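Local atomic coordinates of sulfur oxygenase/reductase (Halothiobacillus neapolitanus, PDB entry 6QPA), a protein that probably catalyses the oxygen-dependent disproportionation of elemental sulfur at a mononuclear iron centre, working as a 24-subunit assembly. Residues 7-13 against 113-119; 42-46 against 303-309; 47-51 against 73-77; 201-206 against 243-248. One frame throughout, in Å; residues are numbered along the deposited sequence.

Contact 1: residues 7-13 against 113-119; sequences IIAINMA and GPWEPYF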
# COMPACT_ATOMS: atom_id res chain seq x y z
N ILE A 7 43.60 50.82 8.08
CA ILE A 7 43.72 50.09 6.84
C ILE A 7 42.84 48.84 6.95
O ILE A 7 42.80 48.20 8.00
CB ILE A 7 45.21 49.71 6.61
CG1 ILE A 7 46.09 50.95 6.46
CG2 ILE A 7 45.38 48.75 5.46
CD1 ILE A 7 45.58 51.94 5.48
N ILE A 8 42.17 48.47 5.87
CA ILE A 8 41.33 47.28 5.89
C ILE A 8 41.88 46.34 4.84
O ILE A 8 41.99 46.70 3.66
CB ILE A 8 39.85 47.60 5.62
CG1 ILE A 8 39.33 48.61 6.64
CG2 ILE A 8 38.98 46.30 5.78
CD1 ILE A 8 37.85 48.90 6.47
N ALA A 9 42.26 45.14 5.28
CA ALA A 9 42.58 44.06 4.36
C ALA A 9 41.33 43.21 4.18
O ALA A 9 40.68 42.83 5.16
CB ALA A 9 43.75 43.21 4.88
N ILE A 10 40.96 42.97 2.92
CA ILE A 10 39.77 42.18 2.62
C ILE A 10 40.23 40.90 1.97
O ILE A 10 40.63 40.89 0.81
CB ILE A 10 38.77 42.93 1.73
CG1 ILE A 10 38.37 44.23 2.42
CG2 ILE A 10 37.56 42.02 1.48
CD1 ILE A 10 37.38 45.10 1.61
N ASN A 11 40.16 39.80 2.73
CA ASN A 11 40.44 38.48 2.19
C ASN A 11 39.20 38.01 1.43
O ASN A 11 38.15 37.77 2.03
CB ASN A 11 40.80 37.53 3.33
CG ASN A 11 41.41 36.26 2.83
OD1 ASN A 11 40.72 35.41 2.29
ND2 ASN A 11 42.72 36.13 3.00
N MET A 12 39.32 37.90 0.11
CA MET A 12 38.22 37.55 -0.78
C MET A 12 38.42 36.13 -1.27
O MET A 12 39.48 35.80 -1.81
CB MET A 12 38.15 38.51 -1.96
CG MET A 12 38.00 39.97 -1.58
SD MET A 12 38.34 41.01 -3.00
CE MET A 12 37.82 42.60 -2.35
N ALA A 13 37.41 35.29 -1.05
CA ALA A 13 37.40 33.91 -1.51
C ALA A 13 36.00 33.55 -1.97
O ALA A 13 35.02 34.20 -1.62
CB ALA A 13 37.83 32.94 -0.40
N GLY A 113 40.20 32.06 -5.06
CA GLY A 113 40.86 32.83 -4.02
C GLY A 113 41.82 31.99 -3.19
O GLY A 113 42.10 30.85 -3.53
N PRO A 114 42.33 32.54 -2.07
CA PRO A 114 42.03 33.89 -1.56
C PRO A 114 42.79 34.96 -2.33
O PRO A 114 43.83 34.68 -2.91
CB PRO A 114 42.50 33.83 -0.10
CG PRO A 114 43.70 32.96 -0.18
CD PRO A 114 43.35 31.89 -1.23
N TRP A 115 42.22 36.16 -2.37
CA TRP A 115 42.89 37.35 -2.88
C TRP A 115 42.65 38.42 -1.83
O TRP A 115 41.50 38.67 -1.46
CB TRP A 115 42.34 37.74 -4.25
CG TRP A 115 43.05 38.87 -4.94
CD1 TRP A 115 42.53 40.09 -5.25
CD2 TRP A 115 44.40 38.86 -5.45
NE1 TRP A 115 43.47 40.85 -5.92
CE2 TRP A 115 44.63 40.12 -6.04
CE3 TRP A 115 45.44 37.91 -5.44
CZ2 TRP A 115 45.85 40.46 -6.64
CZ3 TRP A 115 46.67 38.25 -6.01
CH2 TRP A 115 46.86 39.51 -6.61
N GLU A 116 43.72 39.01 -1.30
CA GLU A 116 43.59 39.89 -0.14
C GLU A 116 44.16 41.27 -0.44
O GLU A 116 45.32 41.56 -0.09
CB GLU A 116 44.27 39.29 1.09
CG GLU A 116 43.86 40.01 2.37
CD GLU A 116 44.55 39.48 3.59
OE1 GLU A 116 45.75 39.17 3.49
OE2 GLU A 116 43.91 39.40 4.66
N PRO A 117 43.37 42.15 -1.04
CA PRO A 117 43.83 43.52 -1.28
C PRO A 117 43.71 44.37 -0.02
O PRO A 117 42.92 44.09 0.89
CB PRO A 117 42.88 44.04 -2.37
CG PRO A 117 42.04 42.85 -2.80
CD PRO A 117 42.04 41.92 -1.63
N TYR A 118 44.50 45.43 0.00
CA TYR A 118 44.48 46.45 1.04
C TYR A 118 43.64 47.64 0.60
O TYR A 118 43.70 48.07 -0.56
CB TYR A 118 45.90 46.93 1.35
CG TYR A 118 46.76 45.98 2.15
CD1 TYR A 118 46.57 45.81 3.52
CD2 TYR A 118 47.83 45.28 1.55
CE1 TYR A 118 47.38 44.97 4.28
CE2 TYR A 118 48.65 44.43 2.31
CZ TYR A 118 48.41 44.29 3.67
OH TYR A 118 49.19 43.47 4.44
N PHE A 119 42.84 48.18 1.54
CA PHE A 119 41.92 49.27 1.24
C PHE A 119 42.12 50.43 2.20
O PHE A 119 42.27 50.26 3.41
CB PHE A 119 40.45 48.82 1.29
CG PHE A 119 40.11 47.88 0.19
CD1 PHE A 119 40.38 46.54 0.31
CD2 PHE A 119 39.57 48.36 -1.00
CE1 PHE A 119 40.10 45.67 -0.72
CE2 PHE A 119 39.29 47.50 -2.04
CZ PHE A 119 39.55 46.14 -1.89
O HOH W 1 41.63 40.12 6.12
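Ile10 lays its CD1 methyl over one face of the Phe119 ring, 3.6 Å from CD1 of the phenylalanine, and the two side chains cross at about a right angle. Met12 and Phe119 point at each other from opposite directions, the CE methyl of Met12 obliquely placed 4.0 Å from CZ of the ring, while its SD passes CD of Pro117. With CG anti to the carbonyl carbon (chi1 -58°) and the chain extended beyond it, Met12 is long enough to span both partners. Were Phe119 an alanine, a gap would probably open against Ile10, and the methyl of Met12 would be left without its aromatic partner. The other face of the antiparallel pair carries Ala9 and Tyr118: the small Ala9 leaves room for the tyrosine ring, and CG2 of Ile7 packs obliquely on CD1 of Tyr118 at 3.7 Å. The Tyr118 hydroxyl is hydrogen-bonded to Glu89 and to ND1 of the iron ligand His88.

Backbone bonds zip the strands of this curled barrel sheet, among them Ile10 N to Pro117 O at 3.0 Å. Pro117 has no N-H to return, and Ile10 O instead receives the CA-H of Glu116. Glu116, extended, crosses Asn11 at a slant, amide and carboxylate planes 77° apart, and its OE2 lies 3.8 Å from CB of Ala9. A water bonds to both Glu116 OE2, at 2.8 Å, and Ala9 O. OE2 also binds the iron with His88 and His92, completing the facial triad of two histidines and one carboxylate. An apolar face thus locks the strands together, and the opposite face, of mixed character, holds a metal ligand tied to the neighbouring strand through water.

Contact 2: residues 42-46 against 303-309; sequences FLGFE and MEQGLWR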
# COMPACT_ATOMS: atom_id res chain seq x y z
N PHE A 42 46.11 45.00 15.48
CA PHE A 42 44.84 44.46 15.01
C PHE A 42 43.67 45.15 15.70
O PHE A 42 43.61 45.20 16.93
CB PHE A 42 44.77 42.96 15.28
CG PHE A 42 43.43 42.35 14.94
CD1 PHE A 42 43.01 42.23 13.62
CD2 PHE A 42 42.58 41.89 15.95
CE1 PHE A 42 41.78 41.66 13.31
CE2 PHE A 42 41.35 41.32 15.64
CZ PHE A 42 40.94 41.21 14.32
N LEU A 43 42.74 45.67 14.91
CA LEU A 43 41.66 46.51 15.42
C LEU A 43 40.27 45.88 15.34
O LEU A 43 39.38 46.32 16.07
CB LEU A 43 41.65 47.85 14.69
CG LEU A 43 42.96 48.62 14.68
CD1 LEU A 43 42.84 49.90 13.83
CD2 LEU A 43 43.37 48.95 16.11
N GLY A 44 40.07 44.87 14.51
CA GLY A 44 38.77 44.25 14.40
C GLY A 44 38.61 43.54 13.07
O GLY A 44 39.53 43.49 12.25
N PHE A 45 37.43 42.94 12.90
CA PHE A 45 37.19 42.15 11.71
C PHE A 45 35.70 42.07 11.40
O PHE A 45 34.84 42.37 12.25
CB PHE A 45 37.80 40.74 11.84
CG PHE A 45 37.09 39.83 12.80
CD1 PHE A 45 35.99 39.07 12.38
CD2 PHE A 45 37.52 39.72 14.11
CE1 PHE A 45 35.31 38.22 13.27
CE2 PHE A 45 36.85 38.85 15.02
CZ PHE A 45 35.75 38.11 14.59
N GLU A 46 35.40 41.69 10.16
CA GLU A 46 34.05 41.45 9.67
C GLU A 46 34.10 40.18 8.84
O GLU A 46 34.88 40.10 7.89
CB GLU A 46 33.53 42.60 8.79
CG GLU A 46 33.61 43.96 9.40
CD GLU A 46 32.44 44.25 10.31
OE1 GLU A 46 31.51 43.43 10.32
OE2 GLU A 46 32.44 45.29 11.00
N MET A 303 30.12 37.00 11.79
CA MET A 303 30.79 37.28 13.05
C MET A 303 31.40 38.66 12.89
O MET A 303 31.81 39.02 11.79
CB MET A 303 31.90 36.27 13.38
CG MET A 303 31.45 34.82 13.41
SD MET A 303 32.70 33.70 14.09
CE MET A 303 32.65 32.36 12.90
N GLU A 304 31.41 39.43 13.96
CA GLU A 304 31.99 40.76 13.91
C GLU A 304 32.70 41.03 15.22
O GLU A 304 32.19 40.67 16.28
CB GLU A 304 30.95 41.85 13.70
CG GLU A 304 30.00 41.61 12.57
CD GLU A 304 29.02 42.76 12.43
OE1 GLU A 304 27.89 42.63 12.95
OE2 GLU A 304 29.41 43.79 11.83
N GLN A 305 33.87 41.65 15.13
CA GLN A 305 34.45 42.32 16.30
C GLN A 305 34.59 43.76 15.83
O GLN A 305 35.49 44.11 15.05
CB GLN A 305 35.73 41.62 16.80
CG GLN A 305 37.05 42.37 16.78
CD GLN A 305 37.20 43.47 17.81
OE1 GLN A 305 36.29 44.29 18.03
NE2 GLN A 305 38.38 43.53 18.41
N GLY A 306 33.63 44.59 16.26
CA GLY A 306 33.43 45.88 15.65
C GLY A 306 34.07 47.07 16.34
O GLY A 306 33.72 48.20 16.02
N LEU A 307 35.01 46.85 17.27
CA LEU A 307 35.58 48.00 17.97
C LEU A 307 36.37 48.93 17.06
O LEU A 307 36.54 50.11 17.39
CB LEU A 307 36.41 47.56 19.17
CG LEU A 307 35.42 47.35 20.33
CD1 LEU A 307 35.08 45.87 20.58
CD2 LEU A 307 35.84 48.10 21.60
N TRP A 308 36.85 48.44 15.92
CA TRP A 308 37.51 49.33 14.97
C TRP A 308 36.60 50.47 14.52
O TRP A 308 37.09 51.54 14.16
CB TRP A 308 37.97 48.50 13.78
CG TRP A 308 36.85 47.91 13.00
CD1 TRP A 308 36.20 46.73 13.25
CD2 TRP A 308 36.23 48.47 11.83
NE1 TRP A 308 35.23 46.53 12.29
CE2 TRP A 308 35.24 47.57 11.41
CE3 TRP A 308 36.46 49.63 11.09
CZ2 TRP A 308 34.45 47.82 10.29
CZ3 TRP A 308 35.68 49.87 9.98
CH2 TRP A 308 34.69 48.96 9.58
N ARG A 309 35.29 50.24 14.49
CA ARG A 309 34.38 51.31 14.06
C ARG A 309 34.43 52.49 15.00
O ARG A 309 34.22 53.63 14.56
CB ARG A 309 32.95 50.81 13.98
CG ARG A 309 32.74 49.64 13.09
CD ARG A 309 31.30 49.12 13.30
NE ARG A 309 31.00 48.32 12.14
CZ ARG A 309 30.00 48.52 11.30
NH1 ARG A 309 29.08 49.48 11.49
NH2 ARG A 309 29.93 47.71 10.27
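The peptide nitrogen of Gln305 sits over the centre of the Phe45 ring, 3.9 Å above its plane, and CB of Met303 lies at the ring's edge, in plane. Trp308 has CG of Arg309 over one face, while Glu46 OE2 and Gln305 O meet its edge. These groups dress an antiparallel strand pair in the curled antiparallel sheet of a dimeric alpha-beta barrel-type fold, where strand 42-53 meets the end of strand 290-305. Phe45 and Gln305 form its hydrogen-bonded pair, Phe45 N reaching a lone pair of Gln305 O at 3.1 Å. Phe45 holds CG in the crowded position between N and carbonyl carbon (chi1 72°), which swings the ring across CB and CG of Gln305. Gly44 suits its place because a CB would strike Trp308 CD1 and Gln305 O.

Gln305 turns its OE1 back to Leu307 N, and its NE2 reaches Asp275 of the third subunit. Glu46 bends at its second torsion and lies between unlike partners: OE2 makes a long salt bridge, 3.5 Å, to NE of Arg309, whose guanidinium is also paired with Glu258, and a weak bond to Trp308 NE1. One acid probably carries a proton where Glu304, itself paired with Arg158 and Ser156, brings its OE2 to 2.6 Å from Glu46 OE1.

Contact 3: residues 47-51 against 73-77; sequences QLLQT and PMGMF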
# COMPACT_ATOMS: atom_id res chain seq x y z
N GLN A 47 33.32 39.17 9.22
CA GLN A 47 33.19 37.96 8.41
C GLN A 47 31.88 38.06 7.63
O GLN A 47 30.79 38.03 8.21
CB GLN A 47 33.25 36.70 9.27
CG GLN A 47 33.38 35.41 8.43
CD GLN A 47 33.32 34.14 9.26
OE1 GLN A 47 32.42 33.96 10.08
NE2 GLN A 47 34.27 33.24 9.03
N LEU A 48 31.99 38.21 6.31
CA LEU A 48 30.83 38.45 5.46
C LEU A 48 30.63 37.25 4.55
O LEU A 48 31.55 36.84 3.84
CB LEU A 48 31.03 39.71 4.63
CG LEU A 48 31.34 41.01 5.37
CD1 LEU A 48 31.58 42.14 4.36
CD2 LEU A 48 30.18 41.38 6.28
N LEU A 49 29.42 36.68 4.58
CA LEU A 49 29.06 35.58 3.70
C LEU A 49 28.06 36.08 2.67
O LEU A 49 27.05 36.69 3.02
CB LEU A 49 28.46 34.41 4.51
CG LEU A 49 28.17 33.16 3.66
CD1 LEU A 49 29.48 32.63 3.08
CD2 LEU A 49 27.47 32.08 4.49
N GLN A 50 28.33 35.83 1.39
CA GLN A 50 27.42 36.34 0.36
C GLN A 50 26.07 35.63 0.41
O GLN A 50 26.01 34.41 0.58
CB GLN A 50 28.02 36.20 -1.03
CG GLN A 50 27.11 36.72 -2.12
CD GLN A 50 27.74 36.58 -3.49
OE1 GLN A 50 28.71 35.85 -3.66
NE2 GLN A 50 27.20 37.29 -4.45
N THR A 51 24.99 36.41 0.30
CA THR A 51 23.63 35.90 0.23
C THR A 51 22.96 36.13 -1.11
O THR A 51 21.95 35.48 -1.39
CB THR A 51 22.76 36.56 1.32
OG1 THR A 51 22.83 37.98 1.17
CG2 THR A 51 23.24 36.16 2.70
N PRO A 73 30.08 28.71 -6.40
CA PRO A 73 30.48 29.14 -5.06
C PRO A 73 29.79 30.42 -4.58
O PRO A 73 29.17 31.14 -5.34
CB PRO A 73 31.98 29.39 -5.22
CG PRO A 73 32.09 29.91 -6.62
CD PRO A 73 31.08 29.10 -7.41
N MET A 74 29.91 30.67 -3.29
CA MET A 74 29.42 31.90 -2.68
C MET A 74 30.60 32.71 -2.21
O MET A 74 31.63 32.15 -1.80
CB MET A 74 28.47 31.57 -1.53
CG MET A 74 29.11 30.79 -0.41
SD MET A 74 27.87 29.89 0.56
CE MET A 74 26.57 31.10 0.64
N GLY A 75 30.49 34.03 -2.30
CA GLY A 75 31.56 34.89 -1.84
C GLY A 75 31.70 34.82 -0.33
O GLY A 75 30.72 34.66 0.40
N MET A 76 32.94 34.90 0.14
CA MET A 76 33.22 34.99 1.57
C MET A 76 34.31 36.03 1.73
O MET A 76 35.43 35.83 1.26
CB MET A 76 33.64 33.65 2.15
CG MET A 76 33.13 33.44 3.56
SD MET A 76 34.44 33.76 4.72
CE MET A 76 35.42 32.27 4.47
N PHE A 77 33.97 37.16 2.33
CA PHE A 77 34.89 38.28 2.51
C PHE A 77 35.18 38.43 3.99
O PHE A 77 34.25 38.58 4.78
CB PHE A 77 34.31 39.60 2.00
CG PHE A 77 34.28 39.75 0.50
CD1 PHE A 77 34.37 38.65 -0.33
CD2 PHE A 77 34.15 41.01 -0.07
CE1 PHE A 77 34.32 38.79 -1.71
CE2 PHE A 77 34.12 41.17 -1.45
CZ PHE A 77 34.20 40.05 -2.28
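Gln50, Phe77 and Leu48 lose most surface to this antiparallel pairing. Gln50 holds the glycine opposite it by two bonds: its backbone N donates to Gly75 O at 2.8 Å, and its side-chain OE1 accepts from Gly75 N at 2.9 Å. The glutamine chain is fully extended, CG anti to the backbone N (chi1 -180°), and this brings an in-plane lone pair of OE1 to the N-H, the place a backbone carbonyl would take in a regular ladder. Gly75 fits because a CB would collide with that oxygen, while NE2 of Gln50 is held by Gly52 O.

Leu48 and Phe77 form a hydrogen-bonded pair, Leu48 N to Phe77 O 2.8 Å and Phe77 N to Leu48 O 2.9 Å. Their CB atoms stand side by side, so leucine and ring rise together from one face. On the other face CD1 of Leu49 packs against CG of Met76 at 3.8 Å and against CG of Met74, flexible methionines filling the space round a branched leucine.

Strand 74-82 runs between strands 42-53 and 7-15. Phe77 therefore packs on Ile10 and Met12 of one neighbour, and with Leu48 it meets Phe299 of strand 290-305 and Ile162 of strand 159-167, inside the curl of the sheet.

Contact 4: residues 201-206 against 243-248; sequences QFGVSA and PPIPGQ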
# COMPACT_ATOMS: atom_id res chain seq x y z
N GLN A 201 41.15 50.54 -3.19
CA GLN A 201 42.24 49.56 -3.20
C GLN A 201 43.55 50.25 -3.57
O GLN A 201 43.63 50.93 -4.58
CB GLN A 201 41.94 48.44 -4.20
CG GLN A 201 43.12 47.45 -4.27
CD GLN A 201 43.02 46.40 -5.36
OE1 GLN A 201 44.05 46.01 -5.93
NE2 GLN A 201 41.80 45.94 -5.68
N PHE A 202 44.59 50.06 -2.74
CA PHE A 202 45.90 50.64 -3.04
C PHE A 202 47.02 49.60 -3.02
O PHE A 202 48.18 49.97 -3.19
CB PHE A 202 46.25 51.80 -2.07
CG PHE A 202 46.46 51.37 -0.63
CD1 PHE A 202 45.38 51.24 0.25
CD2 PHE A 202 47.73 51.10 -0.15
CE1 PHE A 202 45.58 50.85 1.58
CE2 PHE A 202 47.94 50.70 1.17
CZ PHE A 202 46.85 50.57 2.04
N GLY A 203 46.72 48.32 -2.84
CA GLY A 203 47.75 47.29 -2.88
C GLY A 203 47.15 45.96 -2.50
O GLY A 203 45.97 45.86 -2.15
N VAL A 204 48.00 44.92 -2.57
CA VAL A 204 47.58 43.54 -2.28
C VAL A 204 48.64 42.86 -1.42
O VAL A 204 49.84 43.07 -1.61
CB VAL A 204 47.35 42.71 -3.56
CG1 VAL A 204 46.91 41.28 -3.20
CG2 VAL A 204 46.28 43.38 -4.43
N SER A 205 48.20 42.05 -0.46
CA SER A 205 49.12 41.26 0.35
C SER A 205 49.44 39.97 -0.40
O SER A 205 48.54 39.20 -0.74
CB SER A 205 48.55 40.96 1.73
OG SER A 205 49.41 40.08 2.43
N ALA A 206 50.73 39.73 -0.66
CA ALA A 206 51.11 38.50 -1.34
C ALA A 206 50.88 37.29 -0.44
O ALA A 206 50.24 36.30 -0.83
CB ALA A 206 52.57 38.59 -1.78
N PRO A 243 52.22 47.50 0.68
CA PRO A 243 51.80 46.26 0.01
C PRO A 243 52.84 45.85 -1.01
O PRO A 243 53.35 46.71 -1.75
CB PRO A 243 50.47 46.65 -0.66
CG PRO A 243 49.95 47.81 0.20
CD PRO A 243 51.19 48.55 0.62
N PRO A 244 53.24 44.58 -1.03
CA PRO A 244 54.20 44.14 -2.06
C PRO A 244 53.61 44.20 -3.46
O PRO A 244 54.29 44.60 -4.42
CB PRO A 244 54.51 42.69 -1.68
CG PRO A 244 53.77 42.42 -0.40
CD PRO A 244 52.74 43.46 -0.22
N ILE A 245 52.35 43.81 -3.61
CA ILE A 245 51.70 43.75 -4.91
C ILE A 245 51.01 45.09 -5.12
O ILE A 245 50.29 45.56 -4.23
CB ILE A 245 50.72 42.57 -4.98
CG1 ILE A 245 51.47 41.25 -4.82
CG2 ILE A 245 49.93 42.58 -6.28
CD1 ILE A 245 50.51 40.06 -4.63
N PRO A 246 51.25 45.77 -6.25
CA PRO A 246 50.59 47.07 -6.50
C PRO A 246 49.08 46.93 -6.57
O PRO A 246 48.55 45.87 -6.93
CB PRO A 246 51.17 47.51 -7.85
CG PRO A 246 52.42 46.70 -8.02
CD PRO A 246 52.19 45.40 -7.31
N GLY A 247 48.38 48.02 -6.25
CA GLY A 247 46.95 48.05 -6.48
C GLY A 247 46.63 47.89 -7.96
O GLY A 247 47.40 48.28 -8.83
N GLN A 248 45.48 47.29 -8.24
CA GLN A 248 45.14 47.13 -9.64
C GLN A 248 44.82 48.48 -10.27
O GLN A 248 44.45 49.44 -9.58
CB GLN A 248 43.94 46.22 -9.80
CG GLN A 248 42.63 46.89 -9.40
CD GLN A 248 41.46 46.14 -9.95
OE1 GLN A 248 41.21 44.99 -9.55
NE2 GLN A 248 40.75 46.74 -10.91
O HOH W 2 42.89 49.62 -7.11
O HOH W 3 49.68 50.69 -6.03
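Val204 and Ile245 make the tight heart of this contact, with CB atoms 3.7 Å apart on one face of a short antiparallel pair. Val204 N donates to Ile245 O at 2.9 Å, and the return bond from Ile245 N to Val204 O is longer, at 3.3 Å. Ile245 has CG1 anti to its carbonyl carbon (chi1 -63°), which carries CD1 out to CB of Ala206. Beside the pair, CB of Pro243 presses on the bare CA of Gly203 at 3.6 Å; a side chain there would run into the proline, so glycine is the residue that fits. CG of Pro243 also packs obliquely on CE2 of Phe202.

Towards Pro246, whose ring is exposed, direct bonds give way to water. One water accepts from Gly247 N and donates to Phe202 O at 3.3 Å; another donates to both Gln201 O and Gln248 O. The remaining direct link is a side chain: extended Gln201 offers OE1 to Gln248 N at 3.0 Å, the donor standing 52° out of the amide plane rather than on a lone pair. With an alanine in place of Gln201, the N-H of Gln248 would probably lose its acceptor and this end of the loop would be held mainly through water.

Three prolines leave residues 243-248 with just three N-H groups, and each finds a partner: a strand carbonyl, a water and the Gln201 amide. The proline-rich segment therefore pairs weakly with strand 193-204, through few direct bonds supplemented by apolar packing and water, while the Ser205 hydroxyl is hydrogen-bonded to Glu89, beside the iron ligand His88.

Overall arrangement
All four contacts belong to one curled antiparallel sheet. Contacts 2 and 3 share strand 42-53 and meet where Met303 O probably bonds Gln47 N; contact 3 joins contact 1 through neighbouring strands 74-82 and 7-15, and contact 1 joins contact 4 through strands 110-125 and 193-204. Contacts 2 and 3 are buried, yet one is rich in charge and touches the third subunit while the other is mostly apolar apart from Gln50. Contacts 1 and 4 are only partly buried, have centres about 9 Å apart and, more than contact 3, touch the second subunit. Contact 1 supplies an iron ligand, whereas contact 4, at the sheet's proline-rich margin, leans on water. Contacts 2 and 4 do not touch.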